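Local coordinates for outer surface protein (Bacillus cereus ATCC 14579, PDB 1X7F), which is of unknown function but probably hydrolyses 6-phospho-N-acetylmuramic acid-containing disaccharides during recycling of cell-wall fragments, at residues Y316-V324 / I354-G362; L325-I333 / I364-D373. One frame throughout, in Å; residues are numbered along the deposited sequence. Where two conformers were deposited one is given.

Contact 1. Residues Y316-V324 / I354-G362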
ATOM      1  N   TYR A 316     -25.220 -12.147  25.649  1.00 33.92           N
ATOM      2  CA  TYR A 316     -24.424 -13.366  25.542  1.00 33.14           C
ATOM      3  C   TYR A 316     -23.496 -13.610  26.738  1.00 34.29           C
ATOM      4  O   TYR A 316     -23.233 -12.708  27.537  1.00 34.01           O
ATOM      5  CB  TYR A 316     -23.649 -13.386  24.215  1.00 31.31           C
ATOM      6  CG  TYR A 316     -24.555 -13.576  23.005  1.00 30.69           C
ATOM      7  CD1 TYR A 316     -25.323 -12.511  22.503  1.00 28.06           C
ATOM      8  CD2 TYR A 316     -24.667 -14.819  22.379  1.00 25.13           C
ATOM      9  CE1 TYR A 316     -26.152 -12.673  21.409  1.00 27.63           C
ATOM     10  CE2 TYR A 316     -25.493 -14.993  21.278  1.00 26.74           C
ATOM     11  CZ  TYR A 316     -26.233 -13.912  20.794  1.00 28.16           C
ATOM     12  OH  TYR A 316     -27.073 -14.074  19.722  1.00 27.32           O
ATOM     13  N   ASP A 317     -22.999 -14.838  26.835  1.00 34.92           N
ATOM     14  CA  ASP A 317     -22.271 -15.298  27.996  1.00 35.12           C
ATOM     15  C   ASP A 317     -20.795 -15.056  27.787  1.00 34.55           C
ATOM     16  O   ASP A 317     -20.199 -15.587  26.855  1.00 35.40           O
ATOM     17  CB  ASP A 317     -22.545 -16.790  28.221  1.00 35.65           C
ATOM     18  CG  ASP A 317     -22.239 -17.254  29.648  1.00 36.95           C
ATOM     19  OD1 ASP A 317     -21.952 -18.471  29.807  1.00 38.59           O
ATOM     20  OD2 ASP A 317     -22.284 -16.507  30.657  1.00 34.95           O
ATOM     21  N   PHE A 318     -20.215 -14.234  28.655  1.00 34.42           N
ATOM     22  CA  PHE A 318     -18.794 -13.950  28.626  1.00 33.53           C
ATOM     23  C   PHE A 318     -18.251 -14.238  30.009  1.00 33.91           C
ATOM     24  O   PHE A 318     -18.022 -13.306  30.797  1.00 33.59           O
ATOM     25  CB  PHE A 318     -18.552 -12.496  28.234  1.00 33.82           C
ATOM     26  CG  PHE A 318     -18.887 -12.205  26.808  1.00 33.80           C
ATOM     27  CD1 PHE A 318     -20.143 -11.706  26.464  1.00 32.03           C
ATOM     28  CD2 PHE A 318     -17.961 -12.458  25.799  1.00 34.29           C
ATOM     29  CE1 PHE A 318     -20.461 -11.456  25.134  1.00 33.14           C
ATOM     30  CE2 PHE A 318     -18.286 -12.220  24.463  1.00 33.63           C
ATOM     31  CZ  PHE A 318     -19.530 -11.711  24.138  1.00 31.62           C
ATOM     32  N   PRO A 319     -18.065 -15.522  30.329  1.00 33.81           N
ATOM     33  CA  PRO A 319     -17.628 -15.890  31.667  1.00 34.26           C
ATOM     34  C   PRO A 319     -16.249 -15.319  31.957  1.00 35.30           C
ATOM     35  O   PRO A 319     -15.405 -15.203  31.053  1.00 34.93           O
ATOM     36  CB  PRO A 319     -17.604 -17.428  31.627  1.00 34.17           C
ATOM     37  CG  PRO A 319     -18.514 -17.788  30.472  1.00 34.13           C
ATOM     38  CD  PRO A 319     -18.242 -16.708  29.464  1.00 33.50           C
ATOM     39  N   VAL A 320     -16.053 -14.923  33.206  1.00 37.15           N
ATOM     40  CA  VAL A 320     -14.764 -14.456  33.695  1.00 40.04           C
ATOM     41  C   VAL A 320     -13.737 -15.598  33.601  1.00 40.19           C
ATOM     42  O   VAL A 320     -14.036 -16.734  33.970  1.00 41.18           O
ATOM     43  CB  VAL A 320     -14.901 -13.937  35.165  1.00 40.21           C
ATOM     44  CG1 VAL A 320     -13.568 -13.542  35.722  1.00 42.66           C
ATOM     45  CG2 VAL A 320     -15.849 -12.734  35.237  1.00 41.31           C
ATOM     46  N   ARG A 321     -12.557 -15.315  33.056  1.00 41.38           N
ATOM     47  CA  ARG A 321     -11.420 -16.243  33.176  1.00 42.51           C
ATOM     48  C   ARG A 321     -10.159 -15.522  33.641  1.00 43.40           C
ATOM     49  O   ARG A 321     -10.259 -14.528  34.329  1.00 44.24           O
ATOM     50  CB  ARG A 321     -11.199 -17.082  31.913  1.00 42.92           C
ATOM     51  CG  ARG A 321     -11.553 -16.411  30.614  1.00 42.54           C
ATOM     52  CD  ARG A 321     -11.409 -17.305  29.384  1.00 41.04           C
ATOM     53  NE  ARG A 321     -10.970 -16.477  28.264  1.00 42.73           N
ATOM     54  CZ  ARG A 321     -11.764 -15.994  27.313  1.00 42.22           C
ATOM     55  NH1 ARG A 321     -13.060 -16.292  27.306  1.00 40.56           N
ATOM     56  NH2 ARG A 321     -11.251 -15.211  26.362  1.00 37.18           N
ATOM     57  N   GLU A 322      -8.977 -16.021  33.303  1.00 44.78           N
ATOM     58  CA  GLU A 322      -7.758 -15.420  33.837  1.00 45.35           C
ATOM     59  C   GLU A 322      -7.405 -14.173  33.049  1.00 43.61           C
ATOM     60  O   GLU A 322      -7.086 -14.254  31.864  1.00 44.22           O
ATOM     61  CB  GLU A 322      -6.578 -16.411  33.852  1.00 46.72           C
ATOM     62  CG  GLU A 322      -6.830 -17.737  34.578  1.00 52.13           C
ATOM     63  CD  GLU A 322      -7.276 -17.586  36.031  1.00 58.79           C
ATOM     64  OE1 GLU A 322      -6.858 -16.611  36.713  1.00 63.47           O
ATOM     65  OE2 GLU A 322      -8.049 -18.457  36.497  1.00 59.80           O
ATOM     66  N   SER A 323      -7.493 -13.027  33.720  1.00 41.68           N
ATOM     67  CA  SER A 323      -7.128 -11.743  33.156  1.00 40.41           C
ATOM     68  C   SER A 323      -5.632 -11.476  33.302  1.00 39.40           C
ATOM     69  O   SER A 323      -5.010 -11.825  34.312  1.00 39.18           O
ATOM     70  CB  SER A 323      -7.943 -10.625  33.812  1.00 41.74           C
ATOM     71  OG  SER A 323      -9.268 -10.583  33.288  1.00 42.68           O
ATOM     72  N   VAL A 324      -5.058 -10.878  32.266  1.00 37.34           N
ATOM     73  CA  VAL A 324      -3.628 -10.585  32.226  1.00 35.63           C
ATOM     74  C   VAL A 324      -3.415  -9.083  32.002  1.00 35.88           C
ATOM     75  O   VAL A 324      -4.338  -8.358  31.565  1.00 34.70           O
ATOM     76  CB  VAL A 324      -2.872 -11.422  31.121  1.00 35.57           C
ATOM     77  CG1 VAL A 324      -2.920 -12.923  31.424  1.00 34.87           C
ATOM     78  CG2 VAL A 324      -3.414 -11.135  29.711  1.00 33.35           C
ATOM     79  N   ILE A 354      -3.900  -5.231  35.053  1.00 34.01           N
ATOM     80  CA  ILE A 354      -4.932  -6.267  34.992  1.00 34.93           C
ATOM     81  C   ILE A 354      -6.318  -5.700  35.362  1.00 35.68           C
ATOM     82  O   ILE A 354      -6.463  -4.964  36.345  1.00 34.93           O
ATOM     83  CB  ILE A 354      -4.579  -7.435  35.949  1.00 35.05           C
ATOM     84  CG1 ILE A 354      -3.412  -8.268  35.401  1.00 35.46           C
ATOM     85  CG2 ILE A 354      -5.774  -8.348  36.140  1.00 34.54           C
ATOM     86  CD1 ILE A 354      -2.777  -9.238  36.483  1.00 32.30           C
ATOM     87  N   ASP A 355      -7.327  -6.040  34.565  1.00 35.80           N
ATOM     88  CA  ASP A 355      -8.705  -5.669  34.886  1.00 35.80           C
ATOM     89  C   ASP A 355      -9.529  -6.932  34.724  1.00 35.38           C
ATOM     90  O   ASP A 355      -9.720  -7.425  33.610  1.00 36.08           O
ATOM     91  CB  ASP A 355      -9.203  -4.530  33.969  1.00 36.06           C
ATOM     92  CG  ASP A 355     -10.568  -3.985  34.386  1.00 36.96           C
ATOM     93  OD1 ASP A 355     -10.865  -2.817  34.059  1.00 38.20           O
ATOM     94  OD2 ASP A 355     -11.417  -4.642  35.028  1.00 37.07           O
ATOM     95  N   GLU A 356      -9.990  -7.489  35.841  0.50 35.48           N
ATOM     96  CA  GLU A 356     -10.691  -8.782  35.814  0.50 35.83           C
ATOM     97  C   GLU A 356     -12.041  -8.694  35.094  0.50 34.97           C
ATOM     98  O   GLU A 356     -12.668  -9.713  34.827  0.50 34.12           O
ATOM     99  CB  GLU A 356     -10.874  -9.367  37.230  0.50 35.98           C
ATOM    100  CG  GLU A 356      -9.591  -9.653  38.019  0.50 37.54           C
ATOM    101  CD  GLU A 356      -8.725 -10.769  37.444  0.50 40.17           C
ATOM    102  OE1 GLU A 356      -9.256 -11.747  36.864  0.50 40.29           O
ATOM    103  OE2 GLU A 356      -7.487 -10.675  37.594  0.50 41.76           O
ATOM    104  N   ARG A 357     -12.469  -7.474  34.773  1.00 35.11           N
ATOM    105  CA  ARG A 357     -13.726  -7.254  34.030  1.00 35.37           C
ATOM    106  C   ARG A 357     -13.584  -7.391  32.501  1.00 36.05           C
ATOM    107  O   ARG A 357     -14.555  -7.223  31.742  1.00 36.26           O
ATOM    108  CB  ARG A 357     -14.307  -5.888  34.413  1.00 36.10           C
ATOM    109  CG  ARG A 357     -14.590  -5.757  35.939  1.00 33.63           C
ATOM    110  CD  ARG A 357     -14.881  -4.338  36.410  1.00 34.25           C
ATOM    111  NE  ARG A 357     -13.889  -3.394  35.898  1.00 32.86           N
ATOM    112  CZ  ARG A 357     -13.953  -2.081  36.040  1.00 34.62           C
ATOM    113  NH1 ARG A 357     -14.980  -1.526  36.689  1.00 32.29           N
ATOM    114  NH2 ARG A 357     -12.993  -1.313  35.515  1.00 34.52           N
ATOM    115  N   LYS A 358     -12.368  -7.700  32.059  1.00 35.86           N
ATOM    116  CA  LYS A 358     -12.071  -7.940  30.656  1.00 36.48           C
ATOM    117  C   LYS A 358     -11.505  -9.343  30.449  1.00 36.48           C
ATOM    118  O   LYS A 358     -10.712  -9.813  31.262  1.00 37.51           O
ATOM    119  CB  LYS A 358     -11.066  -6.914  30.147  1.00 35.71           C
ATOM    120  CG  LYS A 358     -11.503  -5.472  30.316  1.00 36.15           C
ATOM    121  CD  LYS A 358     -10.575  -4.544  29.562  1.00 35.63           C
ATOM    122  CE  LYS A 358     -10.740  -3.109  30.003  1.00 34.04           C
ATOM    123  NZ  LYS A 358      -9.855  -2.217  29.210  1.00 32.43           N
ATOM    124  N   ASN A 359     -11.915 -10.003  29.366  1.00 35.99           N
ATOM    125  CA  ASN A 359     -11.274 -11.243  28.913  1.00 35.95           C
ATOM    126  C   ASN A 359     -10.313 -10.937  27.760  1.00 36.04           C
ATOM    127  O   ASN A 359     -10.648 -10.148  26.873  1.00 36.51           O
ATOM    128  CB  ASN A 359     -12.323 -12.256  28.433  1.00 34.91           C
ATOM    129  CG  ASN A 359     -13.172 -12.843  29.568  1.00 36.17           C
ATOM    130  OD1 ASN A 359     -14.170 -13.504  29.295  1.00 37.20           O
ATOM    131  ND2 ASN A 359     -12.788 -12.612  30.827  1.00 32.83           N
ATOM    132  N   ILE A 360      -9.124 -11.533  27.747  1.00 36.22           N
ATOM    133  CA  ILE A 360      -8.268 -11.392  26.546  1.00 36.35           C
ATOM    134  C   ILE A 360      -8.710 -12.399  25.482  1.00 35.15           C
ATOM    135  O   ILE A 360      -8.890 -13.578  25.776  1.00 35.06           O
ATOM    136  CB  ILE A 360      -6.722 -11.523  26.824  1.00 36.34           C
ATOM    137  CG1 ILE A 360      -5.962 -11.415  25.482  1.00 35.01           C
ATOM    138  CG2 ILE A 360      -6.387 -12.847  27.565  1.00 35.15           C
ATOM    139  CD1 ILE A 360      -4.454 -11.394  25.585  1.00 37.48           C
ATOM    140  N   VAL A 361      -8.864 -11.925  24.251  1.00 34.90           N
ATOM    141  CA  VAL A 361      -9.438 -12.733  23.166  1.00 33.77           C
ATOM    142  C   VAL A 361      -8.358 -13.154  22.170  1.00 32.58           C
ATOM    143  O   VAL A 361      -8.345 -14.289  21.698  1.00 32.25           O
ATOM    144  CB  VAL A 361     -10.612 -11.971  22.482  1.00 34.13           C
ATOM    145  CG1 VAL A 361     -11.029 -12.618  21.180  1.00 33.51           C
ATOM    146  CG2 VAL A 361     -11.816 -11.915  23.426  1.00 35.43           C
ATOM    147  N   GLY A 362      -7.437 -12.234  21.875  1.00 32.31           N
ATOM    148  CA  GLY A 362      -6.354 -12.487  20.954  1.00 31.01           C
ATOM    149  C   GLY A 362      -5.379 -11.336  20.895  1.00 33.01           C
ATOM    150  O   GLY A 362      -5.400 -10.442  21.743  1.00 31.94           O
TER
HETATM  151  O   HOH W   1     -10.685 -12.715  32.474  1.00 44.46           O
HETATM  152  O   HOH W   2      -8.923 -13.429  30.081  1.00 23.46           O
HETATM  153  O   HOH W   3      -5.537 -12.240  36.991  1.00 61.27           O
HETATM  154  O   HOH W   4      -6.749  -7.336  32.187  1.00 15.00           O

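Contact 2. Residues L325-I333 / I364-D373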
ATOM      1  N   LEU A 325      -2.205  -8.632  32.326  1.00 35.06           N
ATOM      2  CA  LEU A 325      -1.751  -7.280  32.032  1.00 35.48           C
ATOM      3  C   LEU A 325      -2.188  -6.882  30.633  1.00 34.96           C
ATOM      4  O   LEU A 325      -1.986  -7.628  29.682  1.00 34.38           O
ATOM      5  CB  LEU A 325      -0.216  -7.203  32.136  1.00 35.84           C
ATOM      6  CG  LEU A 325       0.476  -5.842  31.978  1.00 37.75           C
ATOM      7  CD1 LEU A 325       0.157  -4.947  33.197  1.00 35.42           C
ATOM      8  CD2 LEU A 325       2.011  -6.012  31.796  1.00 33.87           C
ATOM      9  N   GLN A 326      -2.788  -5.706  30.508  1.00 35.08           N
ATOM     10  CA  GLN A 326      -3.255  -5.250  29.203  1.00 35.10           C
ATOM     11  C   GLN A 326      -2.105  -4.591  28.484  1.00 35.17           C
ATOM     12  O   GLN A 326      -1.449  -3.715  29.045  1.00 35.27           O
ATOM     13  CB  GLN A 326      -4.438  -4.296  29.338  1.00 35.38           C
ATOM     14  CG  GLN A 326      -5.597  -4.871  30.118  1.00 33.45           C
ATOM     15  CD  GLN A 326      -6.699  -3.860  30.298  1.00 35.29           C
ATOM     16  OE1 GLN A 326      -7.356  -3.465  29.322  1.00 34.51           O
ATOM     17  NE2 GLN A 326      -6.918  -3.439  31.538  1.00 29.20           N
ATOM     18  N   GLU A 327      -1.841  -5.043  27.259  1.00 34.88           N
ATOM     19  CA  GLU A 327      -0.684  -4.601  26.498  1.00 36.01           C
ATOM     20  C   GLU A 327      -1.088  -4.292  25.070  1.00 36.29           C
ATOM     21  O   GLU A 327      -2.019  -4.898  24.559  1.00 36.67           O
ATOM     22  CB  GLU A 327       0.416  -5.669  26.530  1.00 36.42           C
ATOM     23  CG  GLU A 327       0.849  -6.046  27.947  1.00 36.96           C
ATOM     24  CD  GLU A 327       2.097  -6.904  27.968  1.00 41.36           C
ATOM     25  OE1 GLU A 327       1.970  -8.117  28.237  1.00 40.03           O
ATOM     26  OE2 GLU A 327       3.205  -6.366  27.709  1.00 42.34           O
ATOM     27  N   ARG A 328      -0.394  -3.333  24.448  1.00 36.81           N
ATOM     28  CA  ARG A 328      -0.623  -2.931  23.054  1.00 37.28           C
ATOM     29  C   ARG A 328      -0.799  -4.132  22.111  1.00 35.91           C
ATOM     30  O   ARG A 328       0.059  -5.019  22.063  1.00 35.67           O
ATOM     31  CB  ARG A 328       0.538  -2.038  22.558  1.00 37.60           C
ATOM     32  CG  ARG A 328       0.316  -1.413  21.156  1.00 38.26           C
ATOM     33  CD  ARG A 328       1.405  -0.348  20.751  1.00 38.19           C
ATOM     34  NE  ARG A 328       1.164   0.162  19.390  1.00 39.39           N
ATOM     35  CZ  ARG A 328       0.357   1.189  19.078  1.00 39.50           C
ATOM     36  NH1 ARG A 328       0.195   1.554  17.808  1.00 39.75           N
ATOM     37  NH2 ARG A 328      -0.301   1.845  20.023  1.00 38.16           N
ATOM     38  N   GLY A 329      -1.916  -4.143  21.379  1.00 35.45           N
ATOM     39  CA  GLY A 329      -2.184  -5.148  20.359  1.00 35.27           C
ATOM     40  C   GLY A 329      -3.160  -6.219  20.800  1.00 36.37           C
ATOM     41  O   GLY A 329      -3.608  -7.031  19.979  1.00 36.47           O
ATOM     42  N   GLN A 330      -3.481  -6.245  22.096  1.00 35.74           N
ATOM     43  CA  GLN A 330      -4.408  -7.250  22.609  1.00 35.97           C
ATOM     44  C   GLN A 330      -5.809  -6.902  22.182  1.00 36.16           C
ATOM     45  O   GLN A 330      -6.210  -5.736  22.226  1.00 37.39           O
ATOM     46  CB  GLN A 330      -4.338  -7.373  24.136  1.00 34.86           C
ATOM     47  CG  GLN A 330      -3.148  -8.158  24.633  1.00 34.73           C
ATOM     48  CD  GLN A 330      -2.982  -8.075  26.146  1.00 35.35           C
ATOM     49  OE1 GLN A 330      -2.022  -8.612  26.700  1.00 36.13           O
ATOM     50  NE2 GLN A 330      -3.906  -7.404  26.811  1.00 32.87           N
ATOM     51  N   VAL A 331      -6.540  -7.921  21.738  1.00 35.59           N
ATOM     52  CA  VAL A 331      -7.977  -7.798  21.546  1.00 34.31           C
ATOM     53  C   VAL A 331      -8.617  -8.317  22.832  1.00 34.51           C
ATOM     54  O   VAL A 331      -8.355  -9.446  23.245  1.00 33.78           O
ATOM     55  CB  VAL A 331      -8.468  -8.581  20.309  1.00 34.23           C
ATOM     56  CG1 VAL A 331      -9.968  -8.426  20.142  1.00 30.58           C
ATOM     57  CG2 VAL A 331      -7.722  -8.107  19.062  1.00 32.00           C
ATOM     58  N   VAL A 332      -9.398  -7.458  23.489  1.00 33.82           N
ATOM     59  CA  VAL A 332     -10.050  -7.811  24.743  1.00 33.36           C
ATOM     60  C   VAL A 332     -11.542  -7.526  24.606  1.00 33.93           C
ATOM     61  O   VAL A 332     -11.961  -6.764  23.719  1.00 33.74           O
ATOM     62  CB  VAL A 332      -9.422  -7.106  26.017  1.00 33.58           C
ATOM     63  CG1 VAL A 332      -7.900  -7.371  26.125  1.00 31.60           C
ATOM     64  CG2 VAL A 332      -9.723  -5.603  26.056  1.00 32.56           C
ATOM     65  N   ILE A 333     -12.317  -8.155  25.476  0.50 33.57           N
ATOM     66  CA  ILE A 333     -13.743  -7.950  25.522  0.50 33.27           C
ATOM     67  C   ILE A 333     -14.185  -7.841  26.975  0.50 33.82           C
ATOM     68  O   ILE A 333     -13.655  -8.528  27.860  0.50 33.92           O
ATOM     69  CB  ILE A 333     -14.498  -9.079  24.772  0.50 32.62           C
ATOM     70  CG1 ILE A 333     -15.936  -8.635  24.462  0.50 32.04           C
ATOM     71  CG2 ILE A 333     -14.443 -10.402  25.556  0.50 31.56           C
ATOM     72  CD1 ILE A 333     -16.580  -9.350  23.311  0.50 27.87           C
ATOM     73  N   ILE A 364      -3.272  -8.727  17.905  1.00 34.22           N
ATOM     74  CA  ILE A 364      -2.926  -8.310  16.557  1.00 33.54           C
ATOM     75  C   ILE A 364      -1.478  -8.728  16.298  1.00 34.38           C
ATOM     76  O   ILE A 364      -0.626  -8.594  17.172  1.00 34.70           O
ATOM     77  CB  ILE A 364      -3.091  -6.767  16.401  1.00 32.79           C
ATOM     78  CG1 ILE A 364      -4.526  -6.304  16.742  1.00 30.16           C
ATOM     79  CG2 ILE A 364      -2.576  -6.279  15.004  1.00 32.67           C
ATOM     80  CD1 ILE A 364      -5.658  -7.126  16.108  1.00 34.39           C
ATOM     81  N   ALA A 365      -1.219  -9.242  15.099  1.00 35.14           N
ATOM     82  CA  ALA A 365       0.111  -9.663  14.691  1.00 35.77           C
ATOM     83  C   ALA A 365       1.123  -8.557  14.992  1.00 36.13           C
ATOM     84  O   ALA A 365       0.859  -7.379  14.731  1.00 35.16           O
ATOM     85  CB  ALA A 365       0.122 -10.040  13.191  1.00 34.96           C
ATOM     86  N   GLU A 366       2.267  -8.954  15.547  1.00 36.86           N
ATOM     87  CA  GLU A 366       3.284  -8.029  16.050  1.00 39.49           C
ATOM     88  C   GLU A 366       3.795  -7.066  14.970  1.00 38.18           C
ATOM     89  O   GLU A 366       4.013  -5.893  15.251  1.00 38.66           O
ATOM     90  CB  GLU A 366       4.462  -8.824  16.650  1.00 39.18           C
ATOM     91  CG  GLU A 366       5.396  -8.014  17.549  1.00 43.89           C
ATOM     92  CD  GLU A 366       6.719  -8.737  17.845  1.00 46.18           C
ATOM     93  OE1 GLU A 366       7.656  -8.092  18.388  1.00 52.47           O
ATOM     94  OE2 GLU A 366       6.841  -9.952  17.517  1.00 54.49           O
ATOM     95  N   GLU A 367       3.986  -7.569  13.753  0.50 37.79           N
ATOM     96  CA  GLU A 367       4.456  -6.745  12.641  0.50 37.58           C
ATOM     97  C   GLU A 367       3.439  -5.670  12.236  0.50 37.17           C
ATOM     98  O   GLU A 367       3.795  -4.688  11.592  0.50 37.38           O
ATOM     99  CB  GLU A 367       4.857  -7.616  11.440  0.50 37.19           C
ATOM    100  CG  GLU A 367       3.722  -8.411  10.807  0.50 37.36           C
ATOM    101  CD  GLU A 367       3.436  -9.739  11.484  0.50 36.54           C
ATOM    102  OE1 GLU A 367       3.953 -10.002  12.593  0.50 35.40           O
ATOM    103  OE2 GLU A 367       2.667 -10.526  10.896  0.50 38.34           O
ATOM    104  N   GLU A 368       2.185  -5.854  12.641  1.00 36.79           N
ATOM    105  CA  GLU A 368       1.087  -4.942  12.252  1.00 36.17           C
ATOM    106  C   GLU A 368       0.645  -3.958  13.339  1.00 35.76           C
ATOM    107  O   GLU A 368      -0.311  -3.216  13.141  1.00 36.15           O
ATOM    108  CB  GLU A 368      -0.143  -5.729  11.758  1.00 35.91           C
ATOM    109  CG  GLU A 368       0.047  -6.456  10.421  1.00 34.68           C
ATOM    110  CD  GLU A 368      -1.251  -6.994   9.835  1.00 35.68           C
ATOM    111  OE1 GLU A 368      -2.350  -6.663  10.350  1.00 36.04           O
ATOM    112  OE2 GLU A 368      -1.189  -7.767   8.847  1.00 40.04           O
ATOM    113  N   LEU A 369       1.336  -3.931  14.476  1.00 35.38           N
ATOM    114  CA  LEU A 369       0.898  -3.080  15.583  1.00 36.46           C
ATOM    115  C   LEU A 369       0.929  -1.599  15.206  1.00 36.20           C
ATOM    116  O   LEU A 369       0.079  -0.834  15.649  1.00 35.90           O
ATOM    117  CB  LEU A 369       1.715  -3.330  16.875  1.00 36.72           C
ATOM    118  CG  LEU A 369       1.630  -4.709  17.550  1.00 38.53           C
ATOM    119  CD1 LEU A 369       2.403  -4.713  18.850  1.00 39.60           C
ATOM    120  CD2 LEU A 369       0.196  -5.167  17.793  1.00 39.35           C
ATOM    121  N   PHE A 370       1.911  -1.192  14.404  1.00 34.76           N
ATOM    122  CA  PHE A 370       1.989   0.206  13.979  1.00 34.20           C
ATOM    123  C   PHE A 370       0.719   0.628  13.191  1.00 34.36           C
ATOM    124  O   PHE A 370       0.382   1.807  13.126  1.00 35.39           O
ATOM    125  CB  PHE A 370       3.256   0.435  13.151  1.00 32.84           C
ATOM    126  CG  PHE A 370       3.170  -0.113  11.763  1.00 32.06           C
ATOM    127  CD1 PHE A 370       2.777   0.706  10.707  1.00 28.91           C
ATOM    128  CD2 PHE A 370       3.459  -1.454  11.506  1.00 28.87           C
ATOM    129  CE1 PHE A 370       2.680   0.200   9.426  1.00 31.00           C
ATOM    130  CE2 PHE A 370       3.363  -1.956  10.228  1.00 29.48           C
ATOM    131  CZ  PHE A 370       2.975  -1.136   9.182  1.00 30.35           C
ATOM    132  N   LEU A 371       0.027  -0.342  12.604  1.00 33.56           N
ATOM    133  CA  LEU A 371      -1.172  -0.077  11.821  1.00 34.33           C
ATOM    134  C   LEU A 371      -2.335   0.454  12.664  1.00 35.30           C
ATOM    135  O   LEU A 371      -3.192   1.161  12.149  1.00 35.90           O
ATOM    136  CB  LEU A 371      -1.590  -1.312  11.021  1.00 33.11           C
ATOM    137  CG  LEU A 371      -0.789  -1.643   9.760  1.00 34.17           C
ATOM    138  CD1 LEU A 371      -1.340  -2.904   9.107  1.00 32.75           C
ATOM    139  CD2 LEU A 371      -0.731  -0.473   8.745  1.00 33.90           C
ATOM    140  N   LEU A 372      -2.322   0.147  13.961  1.00 36.94           N
ATOM    141  CA  LEU A 372      -3.271   0.702  14.932  1.00 38.73           C
ATOM    142  C   LEU A 372      -3.370   2.239  14.954  1.00 39.45           C
ATOM    143  O   LEU A 372      -4.430   2.789  15.288  1.00 40.58           O
ATOM    144  CB  LEU A 372      -2.953   0.185  16.338  1.00 38.43           C
ATOM    145  CG  LEU A 372      -3.061  -1.331  16.491  1.00 38.71           C
ATOM    146  CD1 LEU A 372      -2.548  -1.791  17.869  1.00 34.88           C
ATOM    147  CD2 LEU A 372      -4.511  -1.772  16.236  1.00 37.40           C
ATOM    148  N   ASP A 373      -2.283   2.917  14.585  1.00 37.79           N
ATOM    149  CA  ASP A 373      -2.250   4.368  14.517  1.00 37.55           C
ATOM    150  C   ASP A 373      -3.136   4.935  13.399  1.00 36.67           C
ATOM    151  O   ASP A 373      -3.466   6.119  13.408  1.00 36.23           O
ATOM    152  CB  ASP A 373      -0.807   4.853  14.316  1.00 38.82           C
ATOM    153  CG  ASP A 373       0.113   4.518  15.499  1.00 41.95           C
ATOM    154  OD1 ASP A 373      -0.368   4.112  16.586  1.00 43.22           O
ATOM    155  OD2 ASP A 373       1.354   4.637  15.414  1.00 47.22           O
TER
HETATM  156  O   HOH W   5      -1.681   4.201  19.292  1.00 48.60           O

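Contact 1. Residues Y316-V324 / I354-G362
Ser323 donates its hydroxyl to the backbone of Lys358, with OG 2.6 Å from Lys358 O and the approach almost in line with the carbonyl bond (C=O...OG 170°). OG lies anti to the carbonyl carbon of Ser323 (chi1 -77°), which turns it in toward the other segment, and it also accepts from water 1, which lies 2.7 Å from Ser323 OG. Two residues before Ser323, Arg321 reaches two residues past Lys358: its NH2 is 2.9 Å from Ile360 O, an oxygen lying in the guanidinium plane, although the nitrogen stands 45° above the carbonyl plane. The same NH2 forms a salt bridge with Glu284, so the guanidinium ties strand 358-364 to helix 282-289. One face of this group lies over CB of Asn359, near its rim. Between the backbones the links run through water. Water 2 joins Glu322 O to Ile360 N, and water 4 joins Val324 O to Asp355 N. The chain enters the strand through a type I turn, Asp355 to Lys358, braced by a side-on, two-nitrogen salt bridge from Arg357 (NE to Asp355 OD2 2.9 Å) and by an Asx turn at Asp355. Apolar contact is thinner: Val324 CG2 meets Ile360 CG2 at 4.0 Å, and Ile354 CG1 rests on Val324 C at 3.5 Å. The loop 316-324 thus crosses the entry to strand 358-364, which lies between strands 270-276 and 330-334 in the mixed sheet, while Phe318 packs on Val283 and Glu284 of helix 282-289 and on Ile333.

Contact 2. Residues L325-I333 / I364-D373
Gly329 is the tight point, its CA only 3.5 Å from Leu369 CD2, closer than carbon atoms usually pack. It is the third residue of a type II turn from Glu327 to Gln330, where its positive phi (102°) suits a residue without a side chain, and the leucine methyl packs directly on its CA. Leu372 comes in beside Leu369 with its CD1. On the carbonyl side, Ile364 N reaches Gly329 O at 2.7 Å in a nearly straight bond (N-H...O 171°), and CG1 of the same isoleucine lies 3.4 Å from that oxygen. Further along, Val331 CG2 touches Ile364 CD1 at 3.7 Å, the two side chains crossing at about a right angle. The other side, at Arg328, is looser and wetter. Its extended chain carries NH1 to 2.9 Å from Asp373 OD1, a salt bridge that meets the carboxylate from 45° above its plane. NH1 also makes a weak bond to Leu369 O, 3.2 Å away, an oxygen already taken by Leu372 N inside the 3-10 segment. Water 5 lies in the guanidinium plane, accepting from Arg328 NH2 and donating to Asp373 OD1, while Leu372 CD1 lies over one face of the guanidinium. Arg328 NH2 is bonded to Leu349 O as well. The 3-10 segment 366-373 is thereby held between the sheet turn and helix 231-240: Leu372 packs on Ile347 of strand 345-348, Phe370 meets His237 edge-to-face, and Glu368 forms a salt bridge with Lys236.

Contacts 1 and 2 have centres about 16 Å apart and share one mixed sheet. Their segments alternate along the chain, 316-324 running directly into 325-333 and 354-362 leading on to 364-373. Strands 330-334 and 358-364 join them side by side through probable hydrogen bonds, Asn359 N to Ile333 O and Val361 N to Val331 O, both 2.7 Å; Val361 and Gly362 together face Val331 in a classic beta bulge. The centre of contact 1 lies about 35 Å from the centre of the chain and that of contact 2 about 20 Å, against helix 231-240 of the parallel-stranded barrel, the part likely to carry the active site.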